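Local coordinates for protein dipicolinate synthase, B chain (Bacillus cereus, PDB 3MCU) that probably works together with its partner DpaA to convert dihydrodipicolinate to dipicolinate during sporulation, as one component of dipicolinate synthase, at residues I90-N103 with L126-N140. Sequence-based numbering, arbitrary orientation.
With PO4 (phosphate ion), chain J.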
loop_
_atom_site.group_PDB
_atom_site.type_symbol
_atom_site.label_atom_id
_atom_site.label_comp_id
_atom_site.label_asym_id
_atom_site.label_seq_id
_atom_site.Cartn_x
_atom_site.Cartn_y
_atom_site.Cartn_z
ATOM N N ILE D 90 -23.946 -4.819 1.118
ATOM C CA ILE D 90 -23.892 -3.401 1.470
ATOM C C ILE D 90 -24.264 -2.577 0.235
ATOM O O ILE D 90 -23.617 -2.667 -0.806
ATOM C CB ILE D 90 -22.501 -2.964 1.964
ATOM C CG1 ILE D 90 -21.982 -3.888 3.077
ATOM C CG2 ILE D 90 -22.535 -1.493 2.420
ATOM C CD1 ILE D 90 -20.542 -3.530 3.540
ATOM N N ALA D 91 -25.321 -1.788 0.342
ATOM C CA ALA D 91 -25.831 -1.106 -0.825
ATOM C C ALA D 91 -26.820 -0.028 -0.413
ATOM O O ALA D 91 -27.847 -0.329 0.183
ATOM C CB ALA D 91 -26.489 -2.116 -1.772
ATOM N N PRO D 92 -26.502 1.238 -0.719
ATOM C CA PRO D 92 -25.258 1.629 -1.393
ATOM C C PRO D 92 -24.040 1.580 -0.480
ATOM O O PRO D 92 -24.150 1.655 0.737
ATOM C CB PRO D 92 -25.527 3.089 -1.802
ATOM C CG PRO D 92 -26.494 3.584 -0.788
ATOM C CD PRO D 92 -27.378 2.395 -0.456
ATOM N N LEU D 93 -22.875 1.448 -1.093
ATOM C CA LEU D 93 -21.615 1.494 -0.377
ATOM C C LEU D 93 -20.952 2.830 -0.718
ATOM O O LEU D 93 -20.533 3.050 -1.852
ATOM C CB LEU D 93 -20.737 0.337 -0.838
ATOM C CG LEU D 93 -19.562 -0.160 0.008
ATOM C CD1 LEU D 93 -18.252 -0.017 -0.728
ATOM C CD2 LEU D 93 -19.509 0.466 1.382
ATOM N N THR D 94 -20.876 3.723 0.261
ATOM C CA THR D 94 -20.261 5.025 0.048
ATOM C C THR D 94 -18.749 4.901 -0.068
ATOM O O THR D 94 -18.178 3.894 0.313
ATOM C CB THR D 94 -20.605 6.026 1.174
ATOM O OG1 THR D 94 -20.102 5.541 2.423
ATOM C CG2 THR D 94 -22.111 6.243 1.274
ATOM N N GLY D 95 -18.117 5.925 -0.624
ATOM C CA GLY D 95 -16.673 5.976 -0.688
ATOM C C GLY D 95 -16.068 5.893 0.709
ATOM O O GLY D 95 -15.106 5.170 0.940
ATOM N N ASN D 96 -16.650 6.627 1.651
ATOM C CA ASN D 96 -16.153 6.608 3.017
ATOM C C ASN D 96 -16.143 5.198 3.624
ATOM O O ASN D 96 -15.138 4.774 4.207
ATOM C CB ASN D 96 -16.930 7.590 3.905
ATOM C CG ASN D 96 -16.366 7.671 5.318
ATOM O OD1 ASN D 96 -15.203 8.035 5.520
ATOM N ND2 ASN D 96 -17.185 7.315 6.302
ATOM N N SER D 97 -17.252 4.470 3.479
ATOM C CA SER D 97 -17.355 3.110 4.035
ATOM C C SER D 97 -16.511 2.099 3.250
ATOM O O SER D 97 -15.969 1.169 3.813
ATOM C CB SER D 97 -18.813 2.640 4.059
ATOM O OG SER D 97 -19.625 3.466 4.876
HETATM N N MSE D 98 -16.404 2.284 1.940
HETATM C CA MSE D 98 -15.550 1.430 1.120
HETATM C C MSE D 98 -14.076 1.525 1.544
HETATM O O MSE D 98 -13.361 0.524 1.617
HETATM C CB MSE D 98 -15.676 1.812 -0.356
HETATM C CG MSE D 98 -14.766 0.978 -1.240
HETATM SE SE MSE D 98 -15.175 1.101 -3.143
HETATM C CE MSE D 98 -14.387 2.860 -3.488
ATOM N N SER D 99 -13.622 2.741 1.793
ATOM C CA SER D 99 -12.276 2.968 2.277
ATOM C C SER D 99 -12.081 2.308 3.629
ATOM O O SER D 99 -11.080 1.632 3.860
ATOM C CB SER D 99 -12.003 4.469 2.395
ATOM O OG SER D 99 -10.773 4.686 3.063
ATOM N N LYS D 100 -13.039 2.499 4.526
ATOM C CA LYS D 100 -12.950 1.888 5.848
ATOM C C LYS D 100 -12.971 0.350 5.772
ATOM O O LYS D 100 -12.152 -0.326 6.409
ATOM C CB LYS D 100 -14.050 2.432 6.767
ATOM C CG LYS D 100 -13.759 3.839 7.325
ATOM C CD LYS D 100 -15.002 4.487 7.950
ATOM C CE LYS D 100 -14.617 5.720 8.767
ATOM N NZ LYS D 100 -15.657 6.796 8.784
ATOM N N PHE D 101 -13.897 -0.199 4.986
ATOM C CA PHE D 101 -13.946 -1.639 4.742
ATOM C C PHE D 101 -12.591 -2.145 4.228
ATOM O O PHE D 101 -12.029 -3.089 4.789
ATOM C CB PHE D 101 -15.069 -1.985 3.747
ATOM C CG PHE D 101 -15.365 -3.462 3.646
ATOM C CD1 PHE D 101 -15.295 -4.273 4.760
ATOM C CD2 PHE D 101 -15.732 -4.026 2.443
ATOM C CE1 PHE D 101 -15.563 -5.616 4.675
ATOM C CE2 PHE D 101 -16.011 -5.369 2.347
ATOM C CZ PHE D 101 -15.927 -6.167 3.454
ATOM N N ALA D 102 -12.057 -1.521 3.178
ATOM C CA ALA D 102 -10.782 -1.975 2.588
ATOM C C ALA D 102 -9.647 -1.972 3.598
ATOM O O ALA D 102 -8.718 -2.768 3.495
ATOM C CB ALA D 102 -10.391 -1.125 1.408
ATOM N N ASN D 103 -9.717 -1.062 4.561
ATOM C CA ASN D 103 -8.671 -0.950 5.570
ATOM C C ASN D 103 -8.978 -1.729 6.850
ATOM O O ASN D 103 -8.201 -1.700 7.796
ATOM C CB ASN D 103 -8.378 0.520 5.879
ATOM C CG ASN D 103 -7.672 1.217 4.736
ATOM O OD1 ASN D 103 -8.227 2.120 4.104
ATOM N ND2 ASN D 103 -6.458 0.781 4.436
ATOM N N LEU D 126 -20.901 -6.007 -2.504
ATOM C CA LEU D 126 -20.807 -4.557 -2.395
ATOM C C LEU D 126 -21.378 -3.883 -3.644
ATOM O O LEU D 126 -21.073 -4.304 -4.752
ATOM C CB LEU D 126 -19.329 -4.157 -2.261
ATOM C CG LEU D 126 -18.526 -4.680 -1.067
ATOM C CD1 LEU D 126 -17.053 -4.252 -1.140
ATOM C CD2 LEU D 126 -19.176 -4.180 0.221
ATOM N N ALA D 127 -22.175 -2.828 -3.465
ATOM C CA ALA D 127 -22.583 -1.944 -4.580
ATOM C C ALA D 127 -21.976 -0.558 -4.432
ATOM O O ALA D 127 -22.524 0.307 -3.739
ATOM C CB ALA D 127 -24.110 -1.828 -4.675
ATOM N N VAL D 128 -20.857 -0.341 -5.110
ATOM C CA VAL D 128 -20.141 0.914 -5.002
ATOM C C VAL D 128 -20.923 2.098 -5.528
ATOM O O VAL D 128 -21.738 1.978 -6.448
ATOM C CB VAL D 128 -18.787 0.842 -5.714
ATOM C CG1 VAL D 128 -18.003 -0.359 -5.190
ATOM C CG2 VAL D 128 -18.985 0.712 -7.200
ATOM N N SER D 129 -20.648 3.242 -4.911
ATOM C CA SER D 129 -21.155 4.537 -5.330
ATOM C C SER D 129 -20.303 5.651 -4.723
ATOM O O SER D 129 -20.557 6.098 -3.612
ATOM C CB SER D 129 -22.589 4.723 -4.864
ATOM O OG SER D 129 -23.019 6.043 -5.174
ATOM N N THR D 130 -19.295 6.106 -5.450
ATOM C CA THR D 130 -18.483 7.201 -4.965
ATOM C C THR D 130 -17.915 7.990 -6.134
ATOM O O THR D 130 -17.566 7.408 -7.162
ATOM C CB THR D 130 -17.352 6.692 -4.021
ATOM O OG1 THR D 130 -16.655 7.805 -3.454
ATOM C CG2 THR D 130 -16.371 5.799 -4.755
ATOM N N ASN D 131 -17.820 9.312 -5.968
ATOM C CA ASN D 131 -17.313 10.192 -7.024
ATOM C C ASN D 131 -15.781 10.238 -7.085
ATOM O O ASN D 131 -15.214 10.954 -7.915
ATOM C CB ASN D 131 -17.906 11.612 -6.900
ATOM C CG ASN D 131 -17.360 12.386 -5.692
ATOM O OD1 ASN D 131 -16.241 12.143 -5.237
ATOM N ND2 ASN D 131 -18.147 13.329 -5.182
ATOM N N ASP D 132 -15.116 9.473 -6.213
ATOM C CA ASP D 132 -13.645 9.384 -6.245
ATOM C C ASP D 132 -13.132 7.986 -6.542
ATOM O O ASP D 132 -11.973 7.676 -6.262
ATOM C CB ASP D 132 -12.989 9.921 -4.955
ATOM C CG ASP D 132 -13.422 9.178 -3.682
ATOM O OD1 ASP D 132 -14.138 8.152 -3.749
ATOM O OD2 ASP D 132 -13.043 9.635 -2.580
ATOM N N ALA D 133 -13.989 7.148 -7.119
ATOM C CA ALA D 133 -13.623 5.766 -7.406
ATOM C C ALA D 133 -12.379 5.629 -8.292
ATOM O O ALA D 133 -11.610 4.684 -8.123
ATOM C CB ALA D 133 -14.810 5.004 -8.009
ATOM N N LEU D 134 -12.194 6.543 -9.244
ATOM C CA LEU D 134 -11.021 6.508 -10.120
ATOM C C LEU D 134 -10.004 7.555 -9.698
ATOM O O LEU D 134 -9.066 7.870 -10.439
ATOM C CB LEU D 134 -11.392 6.743 -11.588
ATOM C CG LEU D 134 -12.321 5.783 -12.343
ATOM C CD1 LEU D 134 -12.769 6.427 -13.668
ATOM C CD2 LEU D 134 -11.689 4.398 -12.574
ATOM N N GLY D 135 -10.205 8.123 -8.515
ATOM C CA GLY D 135 -9.207 8.991 -7.919
ATOM C C GLY D 135 -8.567 8.242 -6.764
ATOM O O GLY D 135 -8.098 7.111 -6.930
ATOM N N LEU D 136 -8.582 8.853 -5.588
ATOM C CA LEU D 136 -7.967 8.250 -4.409
ATOM C C LEU D 136 -8.624 6.947 -3.931
ATOM O O LEU D 136 -7.993 6.171 -3.217
ATOM C CB LEU D 136 -7.947 9.249 -3.256
ATOM C CG LEU D 136 -6.857 10.322 -3.293
ATOM C CD1 LEU D 136 -7.105 11.357 -2.206
ATOM C CD2 LEU D 136 -5.473 9.671 -3.156
ATOM N N ASN D 137 -9.878 6.703 -4.298
ATOM C CA ASN D 137 -10.544 5.528 -3.762
ATOM C C ASN D 137 -10.279 4.277 -4.599
ATOM O O ASN D 137 -10.642 3.173 -4.207
ATOM C CB ASN D 137 -12.044 5.779 -3.565
ATOM C CG ASN D 137 -12.530 5.368 -2.177
ATOM O OD1 ASN D 137 -11.932 4.509 -1.527
ATOM N ND2 ASN D 137 -13.622 5.981 -1.722
ATOM N N GLY D 138 -9.637 4.469 -5.750
ATOM C CA GLY D 138 -9.407 3.400 -6.707
ATOM C C GLY D 138 -8.683 2.190 -6.145
ATOM O O GLY D 138 -9.071 1.017 -6.386
ATOM N N VAL D 139 -7.621 2.480 -5.404
ATOM C CA VAL D 139 -6.785 1.448 -4.785
ATOM C C VAL D 139 -7.571 0.681 -3.733
ATOM O O VAL D 139 -7.343 -0.501 -3.522
ATOM C CB VAL D 139 -5.520 2.060 -4.162
ATOM C CG1 VAL D 139 -4.786 1.031 -3.320
ATOM C CG2 VAL D 139 -4.601 2.565 -5.251
ATOM N N ASN D 140 -8.531 1.335 -3.097
ATOM C CA ASN D 140 -9.364 0.644 -2.118
ATOM C C ASN D 140 -10.333 -0.303 -2.796
ATOM O O ASN D 140 -10.520 -1.440 -2.361
ATOM C CB ASN D 140 -10.106 1.655 -1.247
ATOM C CG ASN D 140 -9.173 2.360 -0.263
ATOM O OD1 ASN D 140 -8.227 1.745 0.251
ATOM N ND2 ASN D 140 -9.426 3.634 -0.008
HETATM P P PO4 J . -20.921 6.378 6.080
HETATM O O1 PO4 J . -22.096 5.444 6.346
HETATM O O2 PO4 J . -21.071 7.103 4.760
HETATM O O3 PO4 J . -20.842 7.374 7.222
HETATM O O4 PO4 J . -19.633 5.609 6.007
HETATM O O HOH W 1 -19.726 8.677 -1.848
#
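Asn137 and Gly95 join the chain after strand 124-130 to the first turn of helix 95-102. Asn137 ND2 donates to Gly95 O at 3.2 Å, almost straight but from above the carbonyl plane. Ser99 N meets the same oxygen from the opposite face. ND2 also donates to Asp132 OD1, and Asn137 OD1 accepts from Asn140 ND2, so both ends of the amide are gripped and its rotation is fixed. Thr130 OG1 donates to Asp132 OD1 at 2.6 Å from the other face of the carboxylate. That hydroxyl lies 3.3 Å from Gly95 CA, on the side where any side chain would point, and the bare glycine lets strand and helix come this close.

Met98, a selenomethionine, extends from the helix and bends at its end (chi3 77°). This lays SE against Val128 CG1 at 3.8 Å and CE over the Asn137 amide carbon. Leu126 divides its branches: CD2 lies beside Ile90 CD1 at 3.6 Å, and CD1 meets the Phe101 ring at its edge, in plane.

The strands pair in parallel, with Ala127 N bonded to Ile90 O and Leu93 N to Ala127 O. A beta bulge at the cis-Pro92 corner shifts the register by one. Thr94 then N-caps the helix, its OG1 accepting from Ser97 N. Thr94, Asn96 and Ser97, with Gly14 and Ser41, bind a phosphate ion, probably from the crystallisation liquor.

Ser99 OG bonds to Asn103 O of a second subunit. Within the chain, strand 87-94 lies between strands 7-12 and 124-130 in the parallel part of the mixed sheet. Phe101 also packs on helix 109-118, Met98 on Leu144 of helix 138-145, and Val128 on strand 150-156.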